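Local atomic coordinates of aspartokinase (PDB entry 3L76), a protein that probably catalyses the ATP-dependent phosphorylation of the beta-carboxyl group of L-aspartate, an early step toward lysine and threonine, and binds both of these amino acids. Residues V5-G10 with C171-D176; S155-V160 with P215-I220; A21-I26 with A79-A84; L36-S41 with G128-V133; M194-C199 with K241-P246. One frame throughout, in Å; residues are numbered along the deposited sequence.

Contact 1 (V5-G10 with C171-D176); sequences VQKFGG and CEIYTD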
# COMPACT_ATOMS: atom_id res chain seq x y z
N VAL A 5 9.67 -13.83 -19.19
CA VAL A 5 9.46 -12.91 -18.08
C VAL A 5 9.88 -11.51 -18.52
O VAL A 5 11.02 -11.30 -18.91
CB VAL A 5 10.29 -13.28 -16.85
CG1 VAL A 5 10.01 -12.29 -15.71
CG2 VAL A 5 10.03 -14.73 -16.42
N GLN A 6 8.95 -10.56 -18.47
CA GLN A 6 9.27 -9.17 -18.79
C GLN A 6 9.20 -8.28 -17.54
O GLN A 6 8.39 -8.51 -16.65
CB GLN A 6 8.33 -8.62 -19.87
CG GLN A 6 8.33 -9.40 -21.18
CD GLN A 6 7.45 -8.76 -22.24
OE1 GLN A 6 6.70 -7.82 -21.96
NE2 GLN A 6 7.55 -9.26 -23.46
N LYS A 7 10.07 -7.28 -17.48
CA LYS A 7 10.05 -6.32 -16.39
C LYS A 7 10.06 -4.92 -16.96
O LYS A 7 10.72 -4.66 -17.96
CB LYS A 7 11.23 -6.52 -15.42
CG LYS A 7 12.19 -5.33 -15.37
CD LYS A 7 12.06 -4.49 -14.10
CE LYS A 7 12.97 -3.27 -14.18
NZ LYS A 7 13.08 -2.48 -12.92
N PHE A 8 9.30 -4.03 -16.33
CA PHE A 8 9.19 -2.65 -16.77
C PHE A 8 9.48 -1.71 -15.62
O PHE A 8 8.86 -1.81 -14.55
CB PHE A 8 7.79 -2.38 -17.32
CG PHE A 8 7.47 -3.13 -18.59
CD1 PHE A 8 6.90 -4.39 -18.54
CD2 PHE A 8 7.76 -2.58 -19.83
CE1 PHE A 8 6.60 -5.09 -19.71
CE2 PHE A 8 7.48 -3.27 -21.00
CZ PHE A 8 6.89 -4.52 -20.95
N GLY A 9 10.43 -0.81 -15.83
CA GLY A 9 10.84 0.13 -14.81
C GLY A 9 9.88 1.29 -14.62
O GLY A 9 8.91 1.44 -15.37
N GLY A 10 10.18 2.12 -13.63
CA GLY A 10 9.34 3.26 -13.28
C GLY A 10 8.95 4.14 -14.45
O GLY A 10 7.77 4.28 -14.75
N CYS A 171 14.57 -13.55 -20.29
CA CYS A 171 14.07 -12.50 -19.41
C CYS A 171 14.45 -11.15 -19.99
O CYS A 171 15.62 -10.91 -20.28
CB CYS A 171 14.65 -12.68 -18.01
SG CYS A 171 14.33 -11.32 -16.89
N GLU A 172 13.47 -10.27 -20.16
CA GLU A 172 13.70 -8.97 -20.78
C GLU A 172 13.49 -7.84 -19.80
O GLU A 172 12.46 -7.78 -19.14
CB GLU A 172 12.75 -8.79 -21.96
CG GLU A 172 12.69 -9.99 -22.89
CD GLU A 172 11.79 -9.76 -24.09
OE1 GLU A 172 12.17 -8.99 -25.00
OE2 GLU A 172 10.70 -10.35 -24.14
N ILE A 173 14.47 -6.94 -19.70
CA ILE A 173 14.37 -5.77 -18.82
C ILE A 173 14.11 -4.53 -19.66
O ILE A 173 14.97 -4.10 -20.43
CB ILE A 173 15.65 -5.52 -18.02
CG1 ILE A 173 16.12 -6.79 -17.32
CG2 ILE A 173 15.44 -4.38 -17.02
CD1 ILE A 173 15.28 -7.19 -16.14
N TYR A 174 12.92 -3.95 -19.51
CA TYR A 174 12.55 -2.77 -20.29
C TYR A 174 12.79 -1.48 -19.53
O TYR A 174 12.56 -1.40 -18.32
CB TYR A 174 11.09 -2.86 -20.75
CG TYR A 174 10.87 -3.94 -21.79
CD1 TYR A 174 10.60 -5.24 -21.41
CD2 TYR A 174 10.98 -3.65 -23.14
CE1 TYR A 174 10.40 -6.23 -22.36
CE2 TYR A 174 10.79 -4.64 -24.10
CZ TYR A 174 10.49 -5.93 -23.69
OH TYR A 174 10.31 -6.92 -24.62
N THR A 175 13.26 -0.47 -20.26
CA THR A 175 13.71 0.77 -19.65
C THR A 175 13.75 1.89 -20.68
O THR A 175 13.49 1.65 -21.86
CB THR A 175 15.09 0.59 -19.02
OG1 THR A 175 15.56 1.85 -18.55
CG2 THR A 175 16.07 0.02 -20.04
N ASP A 176 14.05 3.10 -20.23
CA ASP A 176 14.17 4.25 -21.12
C ASP A 176 15.59 4.40 -21.66
O ASP A 176 16.21 5.44 -21.52
CB ASP A 176 13.71 5.55 -20.45
CG ASP A 176 14.34 5.77 -19.08
OD1 ASP A 176 14.93 4.83 -18.50
OD2 ASP A 176 14.25 6.90 -18.57
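Strands 5-8 and 171-175 are parallel neighbours within the sheet of the amino acid kinase region, in register from V5 with C171 to F8 with Y174; their axes diverge by 16°. E172 N donates to V5 O (2.9 Å), K7 N to E172 O (3.0 Å) and Y174 N to K7 O (2.8 Å), and G9 N adds a weak bond to Y174 O. In F8 and Y174 alike CG lies beside the backbone N (chi1 -66° and -69°), which lays the two rings side by side, nearly parallel but slid apart, centroids 4.7 Å from each other, with Y174 CD1 over the rim of one F8 face. K7 O meets the Y174 ring at its edge, in plane. The Y174 hydroxyl gives E172 OE1 a weak bond, and Q6 NE2 gives E172 OE2 another. A valine at Y174 would probably leave the F8 ring without this cover and E172 OE1 without its hydroxyl partner. On the other face, K7 CG rests on I173 CD1 (3.7 Å), while K7 NZ bonds to S41 OG. Helix 16-31 packs over the aromatic face through V22 and R25, helix 154-166 lies against K7 and I173, and strands 35-40 and 228-232 flank the pair.

Contact 2 (S155-V160 with P215-I220); sequences SDTSAV and PRAVEI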
# COMPACT_ATOMS: atom_id res chain seq x y z
N SER A 155 13.32 -5.02 -8.24
CA SER A 155 12.51 -5.31 -9.42
C SER A 155 13.25 -6.21 -10.40
O SER A 155 12.70 -7.24 -10.83
CB SER A 155 12.06 -4.02 -10.10
OG SER A 155 11.54 -3.10 -9.15
N ASP A 156 14.49 -5.82 -10.74
CA ASP A 156 15.40 -6.61 -11.59
C ASP A 156 15.65 -8.01 -11.03
O ASP A 156 15.59 -9.02 -11.75
CB ASP A 156 16.75 -5.91 -11.71
CG ASP A 156 16.66 -4.58 -12.39
OD1 ASP A 156 15.70 -4.36 -13.14
OD2 ASP A 156 17.57 -3.75 -12.17
N THR A 157 15.95 -8.05 -9.74
CA THR A 157 16.28 -9.32 -9.09
C THR A 157 15.08 -10.24 -9.03
O THR A 157 15.21 -11.44 -9.25
CB THR A 157 16.82 -9.10 -7.67
OG1 THR A 157 18.19 -8.66 -7.73
CG2 THR A 157 16.71 -10.40 -6.86
N SER A 158 13.90 -9.68 -8.73
CA SER A 158 12.68 -10.47 -8.69
C SER A 158 12.46 -11.11 -10.04
O SER A 158 12.19 -12.29 -10.14
CB SER A 158 11.46 -9.61 -8.32
OG SER A 158 11.56 -9.11 -7.00
N ALA A 159 12.61 -10.31 -11.09
CA ALA A 159 12.35 -10.78 -12.45
C ALA A 159 13.22 -11.97 -12.81
O ALA A 159 12.73 -13.00 -13.27
CB ALA A 159 12.55 -9.66 -13.44
N VAL A 160 14.52 -11.82 -12.59
CA VAL A 160 15.45 -12.90 -12.89
C VAL A 160 15.17 -14.13 -12.03
O VAL A 160 15.08 -15.23 -12.57
CB VAL A 160 16.94 -12.44 -12.75
CG1 VAL A 160 17.86 -13.64 -12.80
CG2 VAL A 160 17.30 -11.45 -13.86
N PRO A 215 23.48 -5.16 -10.74
CA PRO A 215 24.49 -6.22 -10.81
C PRO A 215 24.06 -7.55 -10.21
O PRO A 215 24.37 -8.60 -10.80
CB PRO A 215 25.68 -5.61 -10.04
CG PRO A 215 25.57 -4.16 -10.33
CD PRO A 215 24.08 -3.86 -10.37
N ARG A 216 23.35 -7.53 -9.08
CA ARG A 216 22.93 -8.76 -8.40
C ARG A 216 22.07 -9.63 -9.32
O ARG A 216 22.11 -10.86 -9.26
CB ARG A 216 22.18 -8.46 -7.10
CG ARG A 216 21.61 -9.69 -6.38
CD ARG A 216 22.19 -9.85 -4.99
NE ARG A 216 22.58 -8.56 -4.44
CZ ARG A 216 23.32 -8.39 -3.34
NH1 ARG A 216 23.75 -9.45 -2.65
NH2 ARG A 216 23.63 -7.17 -2.93
N ALA A 217 21.31 -8.97 -10.18
CA ALA A 217 20.41 -9.66 -11.09
C ALA A 217 21.13 -10.29 -12.29
O ALA A 217 20.83 -11.43 -12.70
CB ALA A 217 19.31 -8.71 -11.56
N VAL A 218 22.09 -9.57 -12.85
CA VAL A 218 22.89 -10.15 -13.92
C VAL A 218 23.68 -11.35 -13.40
O VAL A 218 23.88 -12.33 -14.12
CB VAL A 218 23.77 -9.10 -14.65
CG1 VAL A 218 24.35 -8.14 -13.68
CG2 VAL A 218 24.86 -9.79 -15.45
N GLU A 219 24.10 -11.29 -12.13
CA GLU A 219 24.81 -12.39 -11.50
C GLU A 219 23.92 -13.60 -11.22
O GLU A 219 24.37 -14.75 -11.28
CB GLU A 219 25.49 -11.91 -10.21
CG GLU A 219 26.12 -13.01 -9.36
CD GLU A 219 26.86 -12.43 -8.17
OE1 GLU A 219 28.06 -12.06 -8.33
OE2 GLU A 219 26.25 -12.32 -7.09
N ILE A 220 22.66 -13.36 -10.91
CA ILE A 220 21.72 -14.46 -10.73
C ILE A 220 21.47 -15.11 -12.08
O ILE A 220 21.54 -16.33 -12.19
CB ILE A 220 20.41 -14.01 -10.07
CG1 ILE A 220 20.65 -13.76 -8.57
CG2 ILE A 220 19.33 -15.07 -10.22
CD1 ILE A 220 19.60 -12.87 -7.96
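V160 of helix 155-160 leans on helix 215-220, where its atoms meet both A217 and I220. Its CB lies 4.0 Å from A217 O. CG1, anti to the backbone N (chi1 169°), passes beside that same carbonyl oxygen and ends against I220 CG2. The other methyl, CG2, also faces A217 O and reaches A217 CB at 4.1 Å, so the two branches of the valine share the backbone oxygen and then part, one to each partner side chain. Cut back to alanine, V160 would lose both branches, which is likely to leave I220 CG2 and A217 CB without their methyl partners.

The two helix segments run almost alongside, at 13° with axes 8.2 Å apart, and the CA atoms of T157 and A217 come within 4.6 Å. This closeness is consistent with A217 presenting only a methyl: its CB sits 3.7 Å from D156 O and 3.8 Å from D156 CB. T157 splits its work, OG1 lying over R216 CG at 3.8 Å while CG2 meets I220 CD1 at 4.0 Å; the side chains of T157 and I220 cross nearly at a right angle. The carboxylate of D156 takes no part in the helix contact itself; its OD2 is hydrogen-bonded to H214, just ahead of P215.

No hydrogen bond or ion pair joins the two segments, which implies an association that rests on methyls and methylenes packed against one another and against the carbonyl oxygens of D156 and A217, with the polar D156–H214 pair beside it.

Contact 3 (A21-I26 with A79-A84); sequences AVAQRI and ALLSLA
No ring, amide or other flat side chain takes part where V22, A23 and I26 meet L81 and A84: every touching atom is a methyl carbon, so there are neither faces nor edges to assign. L81 is the most enveloped residue. Its CB leaves the helix without aiming at the other segment, but CG is anti to the backbone N (chi1 -179°) and this extension carries the forked end across. One prong, CD1, lies 3.9 Å from V22 CG2 and 4.1 Å from A23 CB; the other, CD2, meets I26 CD1 tip to tip at 4.1 Å. V22 and L81 cross at about a right angle. Farther along helix 79-84, A84 CB faces A23 CB at 4.0 Å, and these two alanines have the nearest CA atoms of the pair of segments, 6.2 Å apart.

The segments cross at -56° with axes 9.3 Å apart, a steep angle consistent with a contact confined to V22-I26 and L81-A84. Both helices lie on the same face of the kinase sheet: I26 also packs on L36 and V38, L81 on V38 and V40, and V22 on F8. Helix 63-87 also borders the second subunit, since A84 and L80 touch I57 of the second subunit and S82 OG is hydrogen-bonded to E65 of that subunit.

With methyl against methyl throughout and no hydrogen bond between the segments, the contact has little directional chemistry; it depends on the fit of shapes, the leucine fork lying among three residues of the opposing helix and the two alanines meeting methyl to methyl where the backbones are nearest.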
# COMPACT_ATOMS: atom_id res chain seq x y z
N ALA A 21 0.56 1.78 -23.39
CA ALA A 21 1.49 1.34 -24.43
C ALA A 21 2.14 -0.01 -24.13
O ALA A 21 2.20 -0.89 -25.00
CB ALA A 21 2.56 2.39 -24.64
N VAL A 22 2.63 -0.19 -22.92
CA VAL A 22 3.25 -1.46 -22.56
C VAL A 22 2.21 -2.55 -22.64
O VAL A 22 2.45 -3.62 -23.21
CB VAL A 22 3.93 -1.43 -21.16
CG1 VAL A 22 3.50 -0.21 -20.37
CG2 VAL A 22 3.65 -2.73 -20.39
N ALA A 23 1.04 -2.28 -22.09
CA ALA A 23 -0.09 -3.19 -22.19
C ALA A 23 -0.28 -3.64 -23.64
O ALA A 23 -0.54 -4.82 -23.92
CB ALA A 23 -1.36 -2.52 -21.66
N GLN A 24 -0.15 -2.69 -24.57
CA GLN A 24 -0.26 -3.00 -25.98
C GLN A 24 0.81 -4.00 -26.39
O GLN A 24 0.49 -5.04 -26.97
CB GLN A 24 -0.14 -1.73 -26.82
CG GLN A 24 -1.15 -1.64 -27.96
CD GLN A 24 -2.59 -1.74 -27.47
OE1 GLN A 24 -3.01 -0.99 -26.59
NE2 GLN A 24 -3.34 -2.67 -28.04
N ARG A 25 2.07 -3.70 -26.07
CA ARG A 25 3.18 -4.58 -26.44
C ARG A 25 3.04 -5.97 -25.83
O ARG A 25 3.30 -6.97 -26.50
CB ARG A 25 4.53 -3.98 -26.04
CG ARG A 25 5.69 -4.94 -26.29
CD ARG A 25 6.92 -4.60 -25.45
NE ARG A 25 7.38 -3.24 -25.70
CZ ARG A 25 8.23 -2.90 -26.67
NH1 ARG A 25 8.71 -3.83 -27.49
NH2 ARG A 25 8.59 -1.64 -26.82
N ILE A 26 2.65 -6.03 -24.56
CA ILE A 26 2.43 -7.31 -23.90
C ILE A 26 1.42 -8.12 -24.72
O ILE A 26 1.68 -9.28 -25.05
CB ILE A 26 1.92 -7.15 -22.46
CG1 ILE A 26 2.93 -6.38 -21.61
CG2 ILE A 26 1.67 -8.51 -21.83
CD1 ILE A 26 2.54 -6.26 -20.15
N ALA A 79 -2.01 -3.43 -10.49
CA ALA A 79 -3.45 -3.28 -10.60
C ALA A 79 -3.78 -2.50 -11.87
O ALA A 79 -4.55 -2.95 -12.72
CB ALA A 79 -4.03 -2.59 -9.36
N LEU A 80 -3.15 -1.34 -12.02
CA LEU A 80 -3.39 -0.51 -13.20
C LEU A 80 -3.12 -1.29 -14.47
O LEU A 80 -3.98 -1.39 -15.35
CB LEU A 80 -2.56 0.78 -13.15
CG LEU A 80 -3.28 1.90 -12.39
CD1 LEU A 80 -4.70 2.07 -12.94
CD2 LEU A 80 -3.36 1.60 -10.91
N LEU A 81 -1.92 -1.84 -14.56
CA LEU A 81 -1.49 -2.54 -15.77
C LEU A 81 -2.41 -3.69 -16.19
O LEU A 81 -2.69 -3.87 -17.37
CB LEU A 81 -0.06 -3.06 -15.62
CG LEU A 81 0.48 -3.79 -16.85
CD1 LEU A 81 0.52 -2.86 -18.05
CD2 LEU A 81 1.85 -4.39 -16.60
N SER A 82 -2.86 -4.48 -15.21
CA SER A 82 -3.69 -5.63 -15.52
C SER A 82 -5.10 -5.20 -15.94
O SER A 82 -5.75 -5.90 -16.72
CB SER A 82 -3.71 -6.64 -14.35
OG SER A 82 -4.72 -6.35 -13.41
N LEU A 83 -5.56 -4.05 -15.44
CA LEU A 83 -6.80 -3.44 -15.90
C LEU A 83 -6.66 -2.97 -17.34
O LEU A 83 -7.55 -3.19 -18.17
CB LEU A 83 -7.16 -2.24 -15.03
CG LEU A 83 -7.79 -2.55 -13.67
CD1 LEU A 83 -8.01 -1.27 -12.90
CD2 LEU A 83 -9.08 -3.33 -13.85
N ALA A 84 -5.54 -2.32 -17.62
CA ALA A 84 -5.23 -1.82 -18.95
C ALA A 84 -5.16 -2.95 -19.98
O ALA A 84 -5.56 -2.78 -21.13
CB ALA A 84 -3.91 -1.06 -18.93

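Contact 4 (L36-S41 with G128-V133); sequences LVVVVS and GKVVVV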
# COMPACT_ATOMS: atom_id res chain seq x y z
N LEU A 36 3.37 -14.96 -20.71
CA LEU A 36 4.05 -13.81 -20.13
C LEU A 36 3.86 -13.63 -18.63
O LEU A 36 2.73 -13.59 -18.15
CB LEU A 36 3.64 -12.53 -20.85
CG LEU A 36 4.56 -12.14 -22.00
CD1 LEU A 36 4.41 -13.12 -23.15
CD2 LEU A 36 4.26 -10.73 -22.46
N VAL A 37 4.98 -13.53 -17.91
CA VAL A 37 5.00 -13.09 -16.52
C VAL A 37 5.62 -11.70 -16.46
O VAL A 37 6.75 -11.50 -16.91
CB VAL A 37 5.80 -14.03 -15.62
CG1 VAL A 37 5.94 -13.44 -14.23
CG2 VAL A 37 5.13 -15.40 -15.57
N VAL A 38 4.87 -10.74 -15.92
CA VAL A 38 5.32 -9.36 -15.91
C VAL A 38 5.62 -8.83 -14.51
O VAL A 38 4.81 -8.96 -13.59
CB VAL A 38 4.32 -8.43 -16.60
CG1 VAL A 38 4.79 -6.99 -16.53
CG2 VAL A 38 4.14 -8.83 -18.04
N VAL A 39 6.80 -8.23 -14.36
CA VAL A 39 7.20 -7.53 -13.16
C VAL A 39 7.15 -6.04 -13.45
O VAL A 39 7.61 -5.59 -14.50
CB VAL A 39 8.63 -7.89 -12.74
CG1 VAL A 39 9.08 -6.99 -11.61
CG2 VAL A 39 8.77 -9.37 -12.36
N VAL A 40 6.60 -5.26 -12.54
CA VAL A 40 6.48 -3.83 -12.78
C VAL A 40 7.00 -3.08 -11.57
O VAL A 40 6.80 -3.52 -10.44
CB VAL A 40 5.00 -3.41 -13.04
CG1 VAL A 40 4.94 -1.99 -13.57
CG2 VAL A 40 4.34 -4.36 -14.02
N SER A 41 7.67 -1.97 -11.82
CA SER A 41 8.15 -1.11 -10.74
C SER A 41 7.07 -0.12 -10.35
O SER A 41 6.14 0.11 -11.12
CB SER A 41 9.40 -0.35 -11.17
OG SER A 41 10.46 -1.24 -11.45
N GLY A 128 -4.10 -19.06 -20.11
CA GLY A 128 -4.87 -17.96 -20.66
C GLY A 128 -4.28 -16.61 -20.31
O GLY A 128 -4.11 -15.74 -21.17
N LYS A 129 -3.96 -16.43 -19.03
CA LYS A 129 -3.68 -15.11 -18.47
C LYS A 129 -2.20 -14.71 -18.48
O LYS A 129 -1.31 -15.54 -18.30
CB LYS A 129 -4.23 -15.05 -17.04
CG LYS A 129 -5.73 -15.25 -16.94
CD LYS A 129 -6.13 -15.89 -15.61
CE LYS A 129 -7.62 -15.80 -15.37
NZ LYS A 129 -8.00 -14.42 -14.96
N VAL A 130 -1.93 -13.42 -18.69
CA VAL A 130 -0.61 -12.93 -18.36
C VAL A 130 -0.61 -12.63 -16.88
O VAL A 130 -1.47 -11.90 -16.38
CB VAL A 130 -0.11 -11.71 -19.20
CG1 VAL A 130 -0.88 -11.48 -20.47
CG2 VAL A 130 0.20 -10.46 -18.35
N VAL A 131 0.32 -13.24 -16.15
CA VAL A 131 0.37 -12.96 -14.73
C VAL A 131 1.32 -11.83 -14.40
O VAL A 131 2.50 -11.85 -14.74
CB VAL A 131 0.49 -14.22 -13.81
CG1 VAL A 131 0.50 -15.54 -14.57
CG2 VAL A 131 1.48 -14.05 -12.69
N VAL A 132 0.76 -10.81 -13.78
CA VAL A 132 1.47 -9.61 -13.45
C VAL A 132 1.67 -9.65 -11.95
O VAL A 132 0.69 -9.77 -11.20
CB VAL A 132 0.63 -8.40 -13.82
CG1 VAL A 132 1.31 -7.11 -13.36
CG2 VAL A 132 0.36 -8.40 -15.32
N VAL A 133 2.92 -9.57 -11.51
CA VAL A 133 3.21 -9.81 -10.10
C VAL A 133 3.88 -8.68 -9.38
O VAL A 133 4.53 -7.82 -9.98
CB VAL A 133 3.99 -11.15 -9.79
CG1 VAL A 133 3.68 -12.30 -10.72
CG2 VAL A 133 5.45 -10.93 -9.47
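Two parallel strands inside the amino acid kinase sheet, 36-40 and 130-133, are joined here in the register V37 to V131 and V38 to V132. V38 is held through both its backbone N and its O: the N donates to V131 O (2.9 Å, 166° at the hydrogen), and the O accepts from V133 N (2.9 Å). The third bond, V131 N to L36 O at 3.2 Å, is weak. CA-H groups fill in between, V37 CA lying 3.3 Å from V131 O and V132 CA 3.4 Å from V38 O. The short axes diverge by 22°, a twist of the same sense as that between strands 5-8 and 171-175.

Strand 35-40 follows strand 3-8 through helix 16-31, a beta-alpha-beta crossover, and it is hydrogen-bonded to strand 3-8 along its other edge, so this contact adds one more strand to a parallel part of the mixed sheet.

The side chains that meet are almost all valines. On the face of V38 and V132, V38 CB stands 4.2 Å from V132 CG2, and V132 CG1, anti to its backbone N (chi1 175°), reaches V40 CG2 at 4.1 Å. V38 CG2 also approaches V130 CG2. This face is covered by helices 16-31 and 63-87, with V30 and L85 against V130 and I78 against V132. On the reverse, V37 CG1 faces V133 CG1 at 4.3 Å, and L162 of helix 154-166 packs on V39 and V133.

Contact 5 (M194-C199 with K241-P246); sequences MAEITC and KVVAPP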
# COMPACT_ATOMS: atom_id res chain seq x y z
N MET A 194 25.88 -1.77 -27.67
CA MET A 194 26.31 -3.16 -27.67
C MET A 194 25.17 -4.05 -28.10
O MET A 194 24.03 -3.89 -27.63
CB MET A 194 26.76 -3.58 -26.28
CG MET A 194 27.91 -2.79 -25.71
SD MET A 194 28.45 -3.46 -24.13
CE MET A 194 29.76 -2.32 -23.70
N ALA A 195 25.47 -4.99 -28.98
CA ALA A 195 24.48 -6.02 -29.30
C ALA A 195 24.49 -7.08 -28.19
O ALA A 195 23.45 -7.47 -27.67
CB ALA A 195 24.78 -6.66 -30.65
N GLU A 196 25.70 -7.52 -27.84
CA GLU A 196 25.90 -8.57 -26.86
C GLU A 196 26.90 -8.14 -25.81
O GLU A 196 27.85 -7.42 -26.11
CB GLU A 196 26.44 -9.84 -27.53
CG GLU A 196 25.37 -10.76 -28.08
CD GLU A 196 25.91 -12.15 -28.38
OE1 GLU A 196 27.11 -12.38 -28.12
OE2 GLU A 196 25.13 -12.99 -28.88
N ILE A 197 26.70 -8.60 -24.59
CA ILE A 197 27.70 -8.45 -23.54
C ILE A 197 27.57 -9.65 -22.60
O ILE A 197 26.46 -10.15 -22.40
CB ILE A 197 27.53 -7.14 -22.76
CG1 ILE A 197 28.72 -6.94 -21.81
CG2 ILE A 197 26.22 -7.13 -21.98
CD1 ILE A 197 28.68 -5.66 -20.98
N THR A 198 28.68 -10.13 -22.06
CA THR A 198 28.61 -11.25 -21.12
C THR A 198 28.23 -10.77 -19.72
O THR A 198 28.48 -9.63 -19.35
CB THR A 198 29.92 -12.08 -21.04
OG1 THR A 198 30.93 -11.37 -20.31
CG2 THR A 198 30.44 -12.44 -22.42
N CYS A 199 27.60 -11.66 -18.95
CA CYS A 199 27.29 -11.36 -17.57
C CYS A 199 28.54 -10.84 -16.88
O CYS A 199 28.52 -9.77 -16.26
CB CYS A 199 26.78 -12.62 -16.85
SG CYS A 199 25.15 -13.17 -17.42
N LYS A 241 21.70 -7.83 -25.52
CA LYS A 241 21.59 -9.17 -24.98
C LYS A 241 22.69 -9.45 -23.96
O LYS A 241 23.88 -9.34 -24.25
CB LYS A 241 21.65 -10.18 -26.13
CG LYS A 241 21.43 -11.62 -25.74
CD LYS A 241 21.43 -12.51 -26.97
CE LYS A 241 20.60 -11.90 -28.08
NZ LYS A 241 20.23 -12.92 -29.10
N VAL A 242 22.29 -9.81 -22.75
CA VAL A 242 23.25 -10.15 -21.71
C VAL A 242 23.39 -11.68 -21.62
O VAL A 242 22.50 -12.38 -21.17
CB VAL A 242 22.88 -9.54 -20.35
CG1 VAL A 242 23.87 -9.99 -19.28
CG2 VAL A 242 22.87 -8.03 -20.45
N VAL A 243 24.55 -12.16 -22.04
CA VAL A 243 24.75 -13.56 -22.38
C VAL A 243 25.42 -14.36 -21.25
O VAL A 243 26.34 -13.88 -20.60
CB VAL A 243 25.58 -13.66 -23.68
CG1 VAL A 243 25.96 -15.09 -24.00
CG2 VAL A 243 24.82 -13.02 -24.81
N ALA A 244 24.95 -15.58 -21.04
CA ALA A 244 25.42 -16.39 -19.92
C ALA A 244 25.98 -17.73 -20.41
O ALA A 244 25.76 -18.11 -21.55
CB ALA A 244 24.25 -16.62 -18.93
N PRO A 245 26.68 -18.46 -19.54
CA PRO A 245 27.04 -19.83 -19.95
C PRO A 245 25.78 -20.68 -19.93
O PRO A 245 24.92 -20.46 -19.08
CB PRO A 245 27.97 -20.30 -18.82
CG PRO A 245 28.18 -19.11 -17.92
CD PRO A 245 27.03 -18.20 -18.14
N PRO A 246 25.65 -21.62 -20.87
CA PRO A 246 24.49 -22.51 -20.85
C PRO A 246 24.51 -23.39 -19.61
O PRO A 246 25.39 -24.23 -19.49
CB PRO A 246 24.69 -23.36 -22.10
CG PRO A 246 25.61 -22.57 -22.97
CD PRO A 246 26.52 -21.86 -22.03
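E196, I197 and T198 pair in parallel with K241, V242 and V243, their short axes approaching to 4.6 Å at an angle of 31°. Four backbone hydrogen bonds join them: K241 N to A195 O (2.8 Å), I197 N to K241 O, V243 N to I197 O (2.8 Å), and C199 N to V243 O (3.0 Å). I197 and V242 lie side by side on one face, CG2 to CG2 at 3.8 Å. Beyond them C199 SG, set beside its own backbone N (chi1 -69°), lies between V242 CG1 and A244 CB, 3.9 Å from each, with V218 of helix 215-224 packed on C199 and V242. On the other face E196 and K241 point the same way, but E196 OE2 and K241 NZ stay 4.9 Å apart; the glutamate's CD instead rests near V243 CG2 (3.8 Å). T198 ends its strand as the N-cap of helix 199-204, its OG1 bonded to E201 N and also to S535 OG. The pairing thus depends on the backbone bonds and on a sheltered apolar face, whereas the separated opposite charges of the solvent-facing side would probably add only a modest attraction.

Overall arrangement
Contacts 1 to 4 are buried, while contact 5 is partly exposed. Contacts 1 and 4 share a parallel part of the mixed sheet through neighbouring strands 3-8 and 35-40; backbone bonds dominate both, but contact 1 carries aromatic and polar side chains and contact 4 mostly valines. Contacts 2 and 3 are helix pairs without cross-segment hydrogen bonds, placed on opposite faces of that sheet: contact 3 covers F8, V38 and V40, and contact 2 meets K7 and V39. They differ in geometry, nearly parallel in contact 2 and steeply crossed in contact 3, which also borders the second subunit. Contact 5 continues the sheet farther along and touches contact 2 through V218; it alone combines a buried apolar side with a charged surface.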